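PDB 4GN1: Ras-associated and pleckstrin homology domains-containing protein 1 from Homo sapiens, which relays localized membrane signals, is implicated in the regulation of lamellipodial dynamics, and targets the actin regulators EVL and VASP to the leading edge. Local coordinates for residues P98-Y101 and E107-E110; E122-S127 and Q243-Y248; R151-R156 and V175-L180. All coordinates share one frame; numbering follows the deposited sequence. Where two conformers were deposited one is given.

Contact 1: residues P98-Y101 and E107-E110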
# COMPACT_ATOMS: atom_id res chain seq x y z
N PRO A 98 -2.31 16.44 0.29
CA PRO A 98 -2.99 15.89 1.48
C PRO A 98 -4.46 16.32 1.64
O PRO A 98 -5.29 15.56 2.19
CB PRO A 98 -2.15 16.42 2.64
CG PRO A 98 -1.51 17.67 2.11
CD PRO A 98 -1.19 17.34 0.68
N GLN A 99 -4.79 17.51 1.15
CA GLN A 99 -6.17 18.00 1.17
C GLN A 99 -7.12 17.00 0.47
O GLN A 99 -8.33 16.97 0.70
CB GLN A 99 -6.24 19.40 0.55
CG GLN A 99 -6.20 19.43 -0.97
CD GLN A 99 -4.83 19.19 -1.54
OE1 GLN A 99 -3.89 18.83 -0.83
NE2 GLN A 99 -4.70 19.40 -2.85
N ASN A 100 -6.53 16.13 -0.35
CA ASN A 100 -7.32 15.13 -1.05
C ASN A 100 -7.47 13.80 -0.34
O ASN A 100 -8.22 12.94 -0.80
CB ASN A 100 -6.81 14.95 -2.46
CG ASN A 100 -7.10 16.16 -3.30
OD1 ASN A 100 -8.17 16.76 -3.19
ND2 ASN A 100 -6.14 16.55 -4.12
N TYR A 101 -6.82 13.64 0.81
CA TYR A 101 -6.91 12.39 1.53
C TYR A 101 -7.28 12.59 2.97
O TYR A 101 -8.06 11.78 3.51
CB TYR A 101 -5.59 11.61 1.44
CG TYR A 101 -5.19 11.34 0.01
CD1 TYR A 101 -4.55 12.33 -0.74
CD2 TYR A 101 -5.46 10.11 -0.59
CE1 TYR A 101 -4.19 12.10 -2.06
CE2 TYR A 101 -5.11 9.87 -1.90
CZ TYR A 101 -4.46 10.87 -2.63
OH TYR A 101 -4.10 10.65 -3.93
N GLU A 107 -14.54 14.78 -3.01
CA GLU A 107 -14.34 16.02 -3.75
C GLU A 107 -12.85 16.44 -3.78
O GLU A 107 -12.19 16.54 -2.73
CB GLU A 107 -15.18 17.13 -3.10
CG GLU A 107 -16.22 17.78 -4.00
CD GLU A 107 -15.62 18.59 -5.14
OE1 GLU A 107 -14.38 18.78 -5.17
OE2 GLU A 107 -16.40 19.05 -6.01
N THR A 108 -12.34 16.68 -4.99
CA THR A 108 -10.91 16.90 -5.22
C THR A 108 -10.56 18.38 -5.48
O THR A 108 -11.30 19.07 -6.17
CB THR A 108 -10.39 16.01 -6.39
OG1 THR A 108 -9.01 16.28 -6.62
CG2 THR A 108 -11.17 16.26 -7.69
N ALA A 109 -9.44 18.86 -4.93
CA ALA A 109 -9.17 20.30 -4.94
C ALA A 109 -7.71 20.66 -4.72
O ALA A 109 -6.93 19.83 -4.25
CB ALA A 109 -10.02 21.00 -3.88
N GLU A 110 -7.39 21.92 -5.04
CA GLU A 110 -6.09 22.52 -4.77
C GLU A 110 -5.94 22.93 -3.31
O GLU A 110 -6.92 22.98 -2.56
CB GLU A 110 -5.88 23.78 -5.64
CG GLU A 110 -5.80 23.59 -7.15
CD GLU A 110 -4.92 22.42 -7.60
OE1 GLU A 110 -3.81 22.20 -7.03
OE2 GLU A 110 -5.35 21.71 -8.54
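Q99 reaches A109 with its side-chain amide and ends on the backbone carbonyl of that residue. Its CB points toward the 107-110 segment. The first torsion (chi1 78°) puts Q99 CG between the backbone N and the carbonyl carbon, 3.4 Å from A109 O; the bend at chi2 then turns CD and the amide toward that oxygen. CD passes it, and NE2 makes the bond: Q99 NE2 lies 2.7 Å from A109 O, nearly straight at 167°. The donor is in the carbonyl plane of A109, and the oxygen lies close to the plane of the Q99 amide. NE2 also donates to N97 OD1, and with two acceptors to hold it the amide has little freedom to rotate. All of this happens at the surface, in the connection between helix 93-96 and helix 113-124 of the RA-PH module. The neighbouring N100 works on the other polar group of A109. A109 N donates to N100 OD1 at 3.0 Å, arriving in the carbonyl plane of the asparagine on a lone pair, while N100 ND2 turns back to A109 O in a weak bond of 3.4 Å. T108 lies beside this amide, its side chain crossing that of N100, with T108 CA 3.4 Å from N100 OD1.

Contact 2: residues E122-S127 and Q243-Y248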
# COMPACT_ATOMS: atom_id res chain seq x y z
N GLU A 122 -0.20 18.77 11.46
CA GLU A 122 -1.36 18.48 12.31
C GLU A 122 -1.70 16.98 12.38
O GLU A 122 -2.05 16.48 13.45
CB GLU A 122 -2.60 19.27 11.85
CG GLU A 122 -2.53 20.78 12.10
CD GLU A 122 -3.81 21.54 11.70
OE1 GLU A 122 -4.60 21.01 10.88
OE2 GLU A 122 -4.02 22.68 12.18
N CYS A 123 -1.59 16.26 11.27
CA CYS A 123 -2.00 14.85 11.19
C CYS A 123 -0.92 13.91 11.72
O CYS A 123 -1.21 12.94 12.42
CB CYS A 123 -2.36 14.48 9.75
SG CYS A 123 -2.16 12.74 9.24
N PHE A 124 0.33 14.21 11.37
CA PHE A 124 1.43 13.28 11.64
C PHE A 124 2.34 13.61 12.82
O PHE A 124 2.96 12.70 13.40
CB PHE A 124 2.29 13.12 10.39
CG PHE A 124 1.64 12.34 9.28
CD1 PHE A 124 1.54 10.94 9.34
CD2 PHE A 124 1.18 13.00 8.14
CE1 PHE A 124 0.95 10.22 8.30
CE2 PHE A 124 0.60 12.30 7.10
CZ PHE A 124 0.48 10.91 7.18
N CYS A 125 2.46 14.90 13.17
CA CYS A 125 3.53 15.30 14.09
C CYS A 125 3.13 15.56 15.55
O CYS A 125 3.97 15.94 16.36
CB CYS A 125 4.32 16.49 13.52
SG CYS A 125 5.14 16.11 11.95
N GLY A 126 1.87 15.34 15.89
CA GLY A 126 1.43 15.52 17.28
C GLY A 126 2.05 14.42 18.12
O GLY A 126 3.00 13.75 17.70
N SER A 127 1.51 14.20 19.31
CA SER A 127 1.97 13.08 20.13
C SER A 127 1.57 11.76 19.46
O SER A 127 2.29 10.76 19.55
CB SER A 127 1.46 13.17 21.57
OG SER A 127 0.09 13.48 21.59
N GLN A 243 6.02 7.63 10.56
CA GLN A 243 7.09 7.06 9.76
C GLN A 243 6.91 7.31 8.25
O GLN A 243 7.90 7.55 7.54
CB GLN A 243 7.23 5.57 10.08
CG GLN A 243 8.30 4.83 9.29
CD GLN A 243 9.71 5.28 9.63
OE1 GLN A 243 10.30 6.07 8.91
NE2 GLN A 243 10.24 4.79 10.73
N LEU A 244 5.66 7.27 7.74
CA LEU A 244 5.39 7.66 6.34
C LEU A 244 5.90 9.06 6.07
O LEU A 244 6.63 9.27 5.10
CB LEU A 244 3.91 7.60 5.96
CG LEU A 244 3.24 6.25 5.71
CD1 LEU A 244 1.80 6.45 5.23
CD2 LEU A 244 4.05 5.39 4.73
N TYR A 245 5.54 9.99 6.96
CA TYR A 245 5.97 11.39 6.87
C TYR A 245 7.46 11.55 6.88
O TYR A 245 8.01 12.31 6.09
CB TYR A 245 5.36 12.24 7.99
CG TYR A 245 5.57 13.76 7.85
CD1 TYR A 245 5.32 14.42 6.64
CD2 TYR A 245 5.99 14.53 8.94
CE1 TYR A 245 5.49 15.80 6.51
CE2 TYR A 245 6.16 15.91 8.83
CZ TYR A 245 5.91 16.54 7.62
OH TYR A 245 6.09 17.91 7.50
N MET A 246 8.13 10.83 7.77
CA MET A 246 9.58 10.82 7.79
C MET A 246 10.17 10.29 6.48
O MET A 246 11.22 10.78 6.03
CB MET A 246 10.09 10.03 8.98
CG MET A 246 9.57 10.55 10.31
SD MET A 246 10.20 9.57 11.69
CE MET A 246 11.98 9.76 11.47
N ASN A 247 9.51 9.30 5.87
CA ASN A 247 9.99 8.79 4.59
C ASN A 247 9.94 9.87 3.53
O ASN A 247 10.91 10.06 2.78
CB ASN A 247 9.20 7.57 4.12
CG ASN A 247 9.44 6.37 5.00
OD1 ASN A 247 10.31 6.37 5.87
ND2 ASN A 247 8.66 5.32 4.77
N TYR A 248 8.81 10.57 3.50
CA TYR A 248 8.59 11.64 2.52
C TYR A 248 9.61 12.77 2.70
O TYR A 248 10.29 13.14 1.74
CB TYR A 248 7.13 12.13 2.62
CG TYR A 248 6.81 13.34 1.77
CD1 TYR A 248 6.76 13.26 0.39
CD2 TYR A 248 6.57 14.59 2.37
CE1 TYR A 248 6.48 14.38 -0.38
CE2 TYR A 248 6.29 15.71 1.61
CZ TYR A 248 6.25 15.60 0.23
OH TYR A 248 5.98 16.69 -0.52
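F124 and Y245 meet where the C-terminal end of helix 113-124, which links the RA and PH folds of the module, packs against helix 242-251, the helix that follows the PH domain's C-terminal helix; it is a buried helix-to-helix contact made by large side chains. The two rings lie almost parallel, with their planes at 10°, yet they are slid so far past each other that the centroids stand 5.9 Å apart and there is little overlap, so this is not a full stack. What sits over the phenylalanine is the stem of the tyrosine: Y245 CB lies above one face of the F124 ring, 3.9 Å from F124 CG. The stems also touch each other, F124 CB being 4.0 Å from Y245 CB. Y245 CG lies anti to the backbone N (chi1 -171°), directing the ring past F124 while CB is left over the phenylalanine face; F124 keeps its CG beside the backbone N and presents that face to the incoming CB.

Around this pair the aromatic packing continues. F95 of helix 93-96 meets the F124 ring, touches Y245 and L244, and stacks on Y248; I237 of helix 225-240, the C-terminal helix of the PH domain, also touches F124. The short helix 93-96, the helix 113-124 and the C-terminal helices therefore share one largely aromatic patch.

C125, next after F124, adds the remaining touch. Its thiol comes at the Y245 ring obliquely, neither squarely over the face nor along the edge, with the sulfur 4.4 Å from the ring centroid and 65° off the normal. This is a cysteine sulfur-aromatic contact, and the nearest ring atom to C125 SG is Y245 CE2, at 3.3 Å.

Contact 3: residues R151-R156 and V175-L180; sequences RYFLLR and VCFLQL
F153 and F177 form a T-shaped pair in which the edge of F153 points into the face of F177. The planes stand at 85° and the centroids are 5.1 Å apart. F153 CE2 is the probing atom: it sits over the centre of the F177 ring, 3.8 Å from F177 CG and at similar distances from the other five ring carbons. Further along, L155 and L180 meet tip to tip, with L155 CD1 4.1 Å from L180 CD1 and the side chains crossing at about a right angle.

The two segments are not direct strand neighbours. Strand 159-162 runs between strand 148-156 and strand 175-178 in the antiparallel order of the PH domain, so the contact spans an intervening strand, whose I160 touches both phenylalanines. F177 and L178 both face I160 in a classic beta bulge, an interruption of the regular strand alternation at the very residue whose ring receives F153. F177 extends away from its own backbone N (chi1 171°), and with chi2 at 79° its ring turns a face to F153; the ring also meets Y162 edge-to-face and touches L140.

Outside this shell lies helix 225-240, the C-terminal helix that packs against the barrel in PH domains. W231 touches F153 and L155, while I235 and A238 touch L180. K239 NZ donates a hydrogen bond to the carbonyl O of L180.

Among the side chains that touch, all are apolar and buried: cohesion probably comes from burial of apolar surface and dispersion, with a weak electrostatic share from the C-H of F153 CE2 set against the F177 face.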
# COMPACT_ATOMS: atom_id res chain seq x y z
N ARG A 151 -20.42 -4.61 1.43
CA ARG A 151 -20.51 -4.41 2.88
C ARG A 151 -20.00 -3.00 3.17
O ARG A 151 -19.17 -2.47 2.43
CB ARG A 151 -19.63 -5.40 3.68
CG ARG A 151 -19.77 -6.89 3.39
CD ARG A 151 -21.00 -7.52 4.02
NE ARG A 151 -21.05 -8.98 3.85
CZ ARG A 151 -22.16 -9.73 3.86
NH1 ARG A 151 -23.35 -9.16 3.99
NH2 ARG A 151 -22.08 -11.04 3.71
N TYR A 152 -20.49 -2.40 4.26
CA TYR A 152 -20.03 -1.09 4.73
C TYR A 152 -18.79 -1.20 5.62
O TYR A 152 -18.74 -2.04 6.54
CB TYR A 152 -21.15 -0.39 5.51
CG TYR A 152 -20.74 0.94 6.13
CD1 TYR A 152 -20.77 2.13 5.38
CD2 TYR A 152 -20.34 1.01 7.48
CE1 TYR A 152 -20.42 3.34 5.95
CE2 TYR A 152 -19.98 2.22 8.05
CZ TYR A 152 -20.02 3.38 7.28
OH TYR A 152 -19.67 4.59 7.84
N PHE A 153 -17.81 -0.33 5.38
CA PHE A 153 -16.49 -0.40 6.04
C PHE A 153 -16.11 0.88 6.76
O PHE A 153 -16.49 1.98 6.34
CB PHE A 153 -15.38 -0.72 5.04
CG PHE A 153 -15.31 -2.16 4.67
CD1 PHE A 153 -15.99 -2.64 3.55
CD2 PHE A 153 -14.56 -3.04 5.43
CE1 PHE A 153 -15.92 -3.98 3.20
CE2 PHE A 153 -14.49 -4.39 5.10
CZ PHE A 153 -15.17 -4.86 3.98
N LEU A 154 -15.32 0.70 7.81
CA LEU A 154 -14.93 1.79 8.68
C LEU A 154 -13.50 1.60 9.20
O LEU A 154 -13.21 0.63 9.93
CB LEU A 154 -15.93 1.94 9.83
CG LEU A 154 -15.84 3.26 10.59
CD1 LEU A 154 -17.22 3.82 10.90
CD2 LEU A 154 -15.02 3.06 11.86
N LEU A 155 -12.63 2.54 8.83
CA LEU A 155 -11.25 2.54 9.28
C LEU A 155 -11.09 3.36 10.56
O LEU A 155 -11.35 4.58 10.57
CB LEU A 155 -10.33 3.09 8.18
CG LEU A 155 -8.84 3.26 8.51
CD1 LEU A 155 -8.09 1.93 8.49
CD2 LEU A 155 -8.19 4.29 7.59
N ARG A 156 -10.68 2.67 11.62
CA ARG A 156 -10.23 3.26 12.89
C ARG A 156 -8.71 3.06 13.00
O ARG A 156 -8.16 2.17 12.35
CB ARG A 156 -10.87 2.54 14.07
CG ARG A 156 -12.37 2.75 14.23
CD ARG A 156 -12.84 2.24 15.58
NE ARG A 156 -14.29 2.37 15.74
CZ ARG A 156 -15.16 1.36 15.68
NH1 ARG A 156 -14.76 0.11 15.45
NH2 ARG A 156 -16.46 1.60 15.85
N VAL A 175 -17.97 -5.07 13.64
CA VAL A 175 -17.05 -6.06 14.26
C VAL A 175 -15.67 -5.97 13.60
O VAL A 175 -15.54 -5.47 12.48
CB VAL A 175 -17.59 -7.54 14.21
CG1 VAL A 175 -18.99 -7.65 14.81
CG2 VAL A 175 -17.56 -8.14 12.80
N CYS A 176 -14.63 -6.44 14.29
CA CYS A 176 -13.29 -6.43 13.70
C CYS A 176 -13.32 -7.18 12.38
O CYS A 176 -13.81 -8.32 12.31
CB CYS A 176 -12.23 -7.03 14.64
SG CYS A 176 -10.55 -7.01 13.94
N PHE A 177 -12.84 -6.51 11.33
CA PHE A 177 -12.63 -7.12 10.03
C PHE A 177 -11.17 -7.50 9.92
O PHE A 177 -10.87 -8.62 9.52
CB PHE A 177 -13.06 -6.19 8.88
CG PHE A 177 -12.66 -6.68 7.51
CD1 PHE A 177 -13.39 -7.68 6.87
CD2 PHE A 177 -11.55 -6.15 6.85
CE1 PHE A 177 -13.02 -8.14 5.62
CE2 PHE A 177 -11.16 -6.60 5.60
CZ PHE A 177 -11.89 -7.60 4.98
N LEU A 178 -10.26 -6.59 10.25
CA LEU A 178 -8.84 -6.89 10.20
C LEU A 178 -7.99 -5.86 10.95
O LEU A 178 -8.02 -4.66 10.61
CB LEU A 178 -8.39 -6.95 8.75
CG LEU A 178 -7.17 -7.75 8.31
CD1 LEU A 178 -7.30 -9.25 8.62
CD2 LEU A 178 -7.02 -7.56 6.81
N GLN A 179 -7.23 -6.33 11.96
CA GLN A 179 -6.16 -5.55 12.60
C GLN A 179 -4.96 -5.40 11.65
O GLN A 179 -4.59 -6.36 10.98
CB GLN A 179 -5.75 -6.18 13.95
CG GLN A 179 -6.89 -6.14 14.97
CD GLN A 179 -6.45 -6.16 16.44
OE1 GLN A 179 -5.25 -6.01 16.78
NE2 GLN A 179 -7.43 -6.34 17.33
N LEU A 180 -4.37 -4.21 11.59
CA LEU A 180 -3.38 -3.87 10.56
C LEU A 180 -1.90 -4.14 10.93
O LEU A 180 -1.00 -4.14 10.06
CB LEU A 180 -3.57 -2.41 10.12
CG LEU A 180 -4.86 -2.10 9.33
CD1 LEU A 180 -4.97 -0.60 9.02
CD2 LEU A 180 -4.97 -2.94 8.04

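How the contacts relate
From the N terminus the chain first builds the strands and helices of its Ras-associating part, then passes helix 93-96 into contact 1. This closes the shortest loop of the three, with five residues between its segments, and joins two parts of the connection leading to helix 113-124. The end of that helix opens contact 2, which ties it to helix 242-251, on the far side of the PH fold in sequence. Contact 3 begins and ends within that long span, linking strand 148-156 to the strand 175-178 region. Thus contacts 1 and 2 follow in series, contact 3 nests within contact 2, and none cross; their centres lie about 18 to 24 Å apart.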